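Long-range contact in ferritin like protein (Caulobacter vibrioides, PDB 3HL1), which is of unknown function but belongs to the ferritin-like family and probably binds metal: residues Q59-S71 with M155-M169. Residues are numbered along the deposited sequence; the frame is centred on the assembly and turned at random.
Sequences QLVSNIANAYGYS and MEQLRGHVRGNQKQM
Asn63 and Met169 are joined by a pair of hydrogen bonds between the side-chain amide of the first and the backbone of the second: Met169 N donates to Asn63 OD1 (2.8 Å), while Asn63 ND2 returns a bond to Met169 O (2.8 Å), lying in that carbonyl's plane. With CG beside its own backbone N (chi1 -74°), the Asn63 amide leans along the helix flank to face the passing chain. Its ND2 also reaches Leu182 O.

Further hydrogen bonds catch carbonyls of the last helical turn. Gln168 NE2 runs almost straight to Asn63 O (3.0 Å), which still takes Ala67 N of the helix. The bend at Gln168 chi2 folds the amide back to allow this, and OE1 turns to Val184 N. Gln166, its chain extended, sends NE2 to Asn66 O, already an acceptor for Gly69 N. Arg163 N bonds to Ala67 O. Gly69, with positive phi, closes a Schellman motif here. One water joins Ser62 OG, Asn63 OD1 and Lys167 O, with a weak bond from Asn66 ND2.

Around the Tyr68 ring the contact becomes largely apolar, apart from its hydroxyl. Val162 CG2 sits over one face, 3.5 Å from the Tyr68 ring centroid, a CH-pi contact. Tyr68 OH donates to Met155 O (2.6 Å) from above that carbonyl's plane. Beyond it, the methyl CE of selenomethionine Met155 packs on Ile64 CG2 (3.8 Å).

In this ferritin-like, all-helical fold, the chain leaving helix 144-157 thus runs across the C-terminal end of helix 42-67. Helix 188-207 touches Ile64, Tyr68 and Met155, while helix 8-35 packs on Ile64 and Tyr68.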
loop_
_atom_site.group_PDB
_atom_site.type_symbol
_atom_site.label_atom_id
_atom_site.label_comp_id
_atom_site.label_asym_id
_atom_site.label_seq_id
_atom_site.Cartn_x
_atom_site.Cartn_y
_atom_site.Cartn_z
ATOM N N GLN A 59 5.608 -6.901 -1.021
ATOM C CA GLN A 59 6.544 -7.983 -1.290
ATOM C C GLN A 59 7.231 -7.876 -2.663
ATOM O O GLN A 59 8.437 -8.097 -2.778
ATOM C CB GLN A 59 5.830 -9.341 -1.175
ATOM C CG GLN A 59 6.669 -10.504 -1.714
ATOM C CD GLN A 59 6.011 -11.836 -1.520
ATOM O OE1 GLN A 59 5.839 -12.282 -0.382
ATOM N NE2 GLN A 59 5.636 -12.490 -2.633
ATOM N N LEU A 60 6.456 -7.543 -3.688
ATOM C CA LEU A 60 6.965 -7.443 -5.062
ATOM C C LEU A 60 7.924 -6.312 -5.195
ATOM O O LEU A 60 8.965 -6.449 -5.882
ATOM C CB LEU A 60 5.804 -7.304 -6.067
ATOM C CG LEU A 60 4.831 -8.520 -6.132
ATOM C CD1 LEU A 60 3.820 -8.317 -7.269
ATOM C CD2 LEU A 60 5.581 -9.800 -6.303
ATOM N N VAL A 61 7.600 -5.181 -4.575
ATOM C CA VAL A 61 8.505 -4.062 -4.569
ATOM C C VAL A 61 9.809 -4.451 -3.865
ATOM O O VAL A 61 10.864 -4.183 -4.378
ATOM C CB VAL A 61 7.904 -2.755 -3.977
ATOM C CG1 VAL A 61 9.014 -1.692 -3.836
ATOM C CG2 VAL A 61 6.786 -2.204 -4.875
ATOM N N SER A 62 9.729 -5.106 -2.707
ATOM C CA SER A 62 10.935 -5.576 -2.029
ATOM C C SER A 62 11.778 -6.477 -2.962
ATOM O O SER A 62 13.005 -6.388 -3.028
ATOM C CB SER A 62 10.583 -6.365 -0.758
ATOM O OG SER A 62 11.780 -6.818 -0.115
ATOM N N ASN A 63 11.115 -7.375 -3.667
ATOM C CA ASN A 63 11.799 -8.286 -4.591
ATOM C C ASN A 63 12.482 -7.558 -5.741
ATOM O O ASN A 63 13.642 -7.841 -6.050
ATOM C CB ASN A 63 10.815 -9.373 -5.156
ATOM C CG ASN A 63 10.470 -10.417 -4.136
ATOM O OD1 ASN A 63 11.091 -10.493 -3.053
ATOM N ND2 ASN A 63 9.465 -11.292 -4.481
ATOM N N ILE A 64 11.816 -6.574 -6.306
ATOM C CA ILE A 64 12.413 -5.771 -7.370
ATOM C C ILE A 64 13.615 -4.983 -6.810
ATOM O O ILE A 64 14.687 -4.966 -7.388
ATOM C CB ILE A 64 11.393 -4.764 -7.979
ATOM C CG1 ILE A 64 10.222 -5.502 -8.662
ATOM C CG2 ILE A 64 12.112 -3.827 -9.011
ATOM C CD1 ILE A 64 9.064 -4.576 -8.983
ATOM N N ALA A 65 13.401 -4.273 -5.706
ATOM C CA ALA A 65 14.450 -3.454 -5.089
ATOM C C ALA A 65 15.648 -4.338 -4.756
ATOM O O ALA A 65 16.795 -3.960 -5.003
ATOM C CB ALA A 65 13.920 -2.740 -3.827
ATOM N N ASN A 66 15.400 -5.476 -4.125
ATOM C CA ASN A 66 16.479 -6.372 -3.762
ATOM C C ASN A 66 17.286 -6.899 -4.951
ATOM O O ASN A 66 18.529 -7.060 -4.853
ATOM C CB ASN A 66 16.025 -7.532 -2.847
ATOM C CG ASN A 66 16.045 -7.156 -1.409
ATOM O OD1 ASN A 66 17.108 -6.868 -0.834
ATOM N ND2 ASN A 66 14.865 -7.077 -0.811
ATOM N N ALA A 67 16.612 -7.192 -6.046
ATOM C CA ALA A 67 17.290 -7.589 -7.282
ATOM C C ALA A 67 18.280 -6.509 -7.754
ATOM O O ALA A 67 19.343 -6.859 -8.281
ATOM C CB ALA A 67 16.311 -7.859 -8.381
ATOM N N TYR A 68 17.945 -5.218 -7.547
ATOM C CA TYR A 68 18.832 -4.103 -7.862
ATOM C C TYR A 68 19.847 -3.764 -6.741
ATOM O O TYR A 68 20.614 -2.817 -6.872
ATOM C CB TYR A 68 18.028 -2.850 -8.203
ATOM C CG TYR A 68 17.439 -2.870 -9.580
ATOM C CD1 TYR A 68 16.292 -3.615 -9.872
ATOM C CD2 TYR A 68 18.023 -2.138 -10.620
ATOM C CE1 TYR A 68 15.731 -3.611 -11.140
ATOM C CE2 TYR A 68 17.469 -2.154 -11.911
ATOM C CZ TYR A 68 16.321 -2.884 -12.149
ATOM O OH TYR A 68 15.779 -2.920 -13.423
ATOM N N GLY A 69 19.809 -4.509 -5.651
ATOM C CA GLY A 69 20.742 -4.395 -4.550
ATOM C C GLY A 69 20.300 -3.590 -3.331
ATOM O O GLY A 69 21.116 -3.292 -2.451
ATOM N N TYR A 70 19.035 -3.187 -3.286
ATOM C CA TYR A 70 18.503 -2.406 -2.182
ATOM C C TYR A 70 17.464 -3.180 -1.367
ATOM O O TYR A 70 16.428 -3.537 -1.862
ATOM C CB TYR A 70 17.845 -1.130 -2.709
ATOM C CG TYR A 70 17.263 -0.210 -1.670
ATOM C CD1 TYR A 70 18.084 0.629 -0.916
ATOM C CD2 TYR A 70 15.906 -0.173 -1.441
ATOM C CE1 TYR A 70 17.565 1.491 0.042
ATOM C CE2 TYR A 70 15.351 0.697 -0.497
ATOM C CZ TYR A 70 16.181 1.503 0.259
ATOM O OH TYR A 70 15.671 2.342 1.236
ATOM N N SER A 71 17.712 -3.363 -0.089
ATOM C CA SER A 71 16.709 -3.935 0.828
ATOM C C SER A 71 15.912 -2.784 1.446
ATOM O O SER A 71 16.464 -1.961 2.153
ATOM C CB SER A 71 17.379 -4.752 1.942
ATOM O OG SER A 71 18.076 -5.864 1.460
HETATM N N MSE A 155 14.670 1.675 -13.703
HETATM C CA MSE A 155 14.917 0.244 -13.718
HETATM C C MSE A 155 15.569 -0.207 -15.035
HETATM O O MSE A 155 16.493 -1.021 -15.047
HETATM C CB MSE A 155 13.593 -0.507 -13.518
HETATM C CG MSE A 155 13.130 -0.535 -12.088
HETATM SE SE MSE A 155 11.282 -1.208 -11.960
HETATM C CE MSE A 155 11.522 -3.013 -12.627
ATOM N N GLU A 156 15.089 0.326 -16.137
ATOM C CA GLU A 156 15.669 -0.006 -17.420
ATOM C C GLU A 156 17.081 0.500 -17.573
ATOM O O GLU A 156 17.966 -0.213 -18.028
ATOM C CB GLU A 156 14.830 0.577 -18.542
ATOM C CG GLU A 156 15.054 -0.139 -19.852
ATOM C CD GLU A 156 15.500 0.752 -20.917
ATOM O OE1 GLU A 156 16.603 1.319 -20.750
ATOM O OE2 GLU A 156 14.761 0.867 -21.927
ATOM N N GLN A 157 17.301 1.757 -17.226
ATOM C CA GLN A 157 18.608 2.360 -17.367
ATOM C C GLN A 157 19.631 1.697 -16.505
ATOM O O GLN A 157 20.801 1.594 -16.906
ATOM C CB GLN A 157 18.575 3.837 -16.989
ATOM C CG GLN A 157 17.741 4.698 -17.956
ATOM C CD GLN A 157 17.720 6.169 -17.586
ATOM O OE1 GLN A 157 18.520 6.627 -16.781
ATOM N NE2 GLN A 157 16.820 6.919 -18.194
ATOM N N LEU A 158 19.203 1.249 -15.315
ATOM C CA LEU A 158 20.104 0.652 -14.353
ATOM C C LEU A 158 20.027 -0.886 -14.256
ATOM O O LEU A 158 20.476 -1.472 -13.273
ATOM C CB LEU A 158 19.853 1.311 -12.979
ATOM C CG LEU A 158 20.205 2.812 -12.917
ATOM C CD1 LEU A 158 19.509 3.532 -11.806
ATOM C CD2 LEU A 158 21.709 3.096 -12.857
ATOM N N ARG A 159 19.492 -1.529 -15.288
ATOM C CA ARG A 159 19.363 -2.987 -15.340
ATOM C C ARG A 159 20.672 -3.801 -15.227
ATOM O O ARG A 159 20.642 -4.969 -14.843
ATOM C CB ARG A 159 18.638 -3.399 -16.594
ATOM C CG ARG A 159 19.413 -3.100 -17.906
ATOM C CD ARG A 159 18.447 -3.254 -19.072
ATOM N NE ARG A 159 19.120 -3.116 -20.347
ATOM C CZ ARG A 159 19.365 -1.971 -20.977
ATOM N NH1 ARG A 159 18.999 -0.797 -20.498
ATOM N NH2 ARG A 159 19.998 -2.007 -22.136
ATOM N N GLY A 160 21.813 -3.169 -15.487
ATOM C CA GLY A 160 23.088 -3.797 -15.227
ATOM C C GLY A 160 23.334 -4.198 -13.807
ATOM O O GLY A 160 24.154 -5.072 -13.548
ATOM N N HIS A 161 22.624 -3.569 -12.866
ATOM C CA HIS A 161 22.725 -3.890 -11.465
ATOM C C HIS A 161 21.882 -5.075 -11.035
ATOM O O HIS A 161 22.003 -5.514 -9.884
ATOM C CB HIS A 161 22.321 -2.676 -10.639
ATOM C CG HIS A 161 23.344 -1.601 -10.638
ATOM N ND1 HIS A 161 23.263 -0.512 -11.477
ATOM C CD2 HIS A 161 24.489 -1.450 -9.919
ATOM C CE1 HIS A 161 24.304 0.276 -11.262
ATOM N NE2 HIS A 161 25.075 -0.279 -10.342
ATOM N N VAL A 162 21.001 -5.565 -11.908
ATOM C CA VAL A 162 20.128 -6.680 -11.528
ATOM C C VAL A 162 20.901 -7.969 -11.342
ATOM O O VAL A 162 21.648 -8.394 -12.219
ATOM C CB VAL A 162 19.003 -6.892 -12.490
ATOM C CG1 VAL A 162 18.205 -8.145 -12.028
ATOM C CG2 VAL A 162 18.143 -5.598 -12.585
ATOM N N ARG A 163 20.735 -8.554 -10.172
ATOM C CA ARG A 163 21.291 -9.862 -9.822
ATOM C C ARG A 163 20.156 -10.808 -9.443
ATOM O O ARG A 163 19.244 -10.450 -8.669
ATOM C CB ARG A 163 22.279 -9.718 -8.668
ATOM C CG ARG A 163 23.592 -9.109 -9.083
ATOM C CD ARG A 163 24.423 -8.784 -7.873
ATOM N NE ARG A 163 25.822 -8.427 -8.126
ATOM C CZ ARG A 163 26.293 -7.191 -8.344
ATOM N NH1 ARG A 163 25.483 -6.133 -8.462
ATOM N NH2 ARG A 163 27.595 -7.023 -8.512
ATOM N N GLY A 164 20.196 -12.033 -9.976
ATOM C CA GLY A 164 19.136 -12.999 -9.710
ATOM C C GLY A 164 19.221 -13.644 -8.365
ATOM O O GLY A 164 20.307 -13.769 -7.795
ATOM N N ASN A 165 18.067 -14.030 -7.830
ATOM C CA ASN A 165 17.995 -14.761 -6.548
ATOM C C ASN A 165 18.576 -14.020 -5.362
ATOM O O ASN A 165 19.091 -14.616 -4.428
ATOM C CB ASN A 165 18.650 -16.145 -6.703
ATOM C CG ASN A 165 17.920 -16.995 -7.700
ATOM O OD1 ASN A 165 16.692 -17.079 -7.660
ATOM N ND2 ASN A 165 18.654 -17.598 -8.620
ATOM N N GLN A 166 18.442 -12.698 -5.393
ATOM C CA GLN A 166 19.088 -11.850 -4.425
ATOM C C GLN A 166 18.100 -11.359 -3.417
ATOM O O GLN A 166 17.334 -10.434 -3.710
ATOM C CB GLN A 166 19.751 -10.656 -5.137
ATOM C CG GLN A 166 20.632 -9.828 -4.182
ATOM C CD GLN A 166 21.591 -8.943 -4.927
ATOM O OE1 GLN A 166 22.790 -9.224 -4.967
ATOM N NE2 GLN A 166 21.067 -7.864 -5.547
ATOM N N LYS A 167 18.117 -11.970 -2.227
ATOM C CA LYS A 167 17.258 -11.604 -1.119
ATOM C C LYS A 167 15.789 -11.503 -1.544
ATOM O O LYS A 167 15.085 -10.536 -1.254
ATOM C CB LYS A 167 17.796 -10.341 -0.469
ATOM C CG LYS A 167 19.245 -10.445 -0.006
ATOM C CD LYS A 167 19.668 -9.188 0.739
ATOM C CE LYS A 167 20.982 -9.315 1.390
ATOM N NZ LYS A 167 22.009 -9.404 0.382
ATOM N N GLN A 168 15.338 -12.556 -2.241
ATOM C CA GLN A 168 13.972 -12.623 -2.740
ATOM C C GLN A 168 13.071 -13.296 -1.707
ATOM O O GLN A 168 13.499 -14.192 -0.991
ATOM C CB GLN A 168 13.899 -13.396 -4.046
ATOM C CG GLN A 168 14.673 -12.810 -5.160
ATOM C CD GLN A 168 14.135 -11.489 -5.581
ATOM O OE1 GLN A 168 13.109 -11.406 -6.241
ATOM N NE2 GLN A 168 14.836 -10.435 -5.222
HETATM N N MSE A 169 11.825 -12.882 -1.700
HETATM C CA MSE A 169 10.807 -13.343 -0.763
HETATM C C MSE A 169 9.614 -13.874 -1.535
HETATM O O MSE A 169 9.290 -13.393 -2.614
HETATM C CB MSE A 169 10.413 -12.155 0.089
HETATM C CG MSE A 169 9.376 -12.341 1.092
HETATM SE SE MSE A 169 9.332 -10.618 1.973
HETATM C CE MSE A 169 7.558 -10.751 2.627
HETATM O O HOH W 1 12.551 -9.127 -1.080
#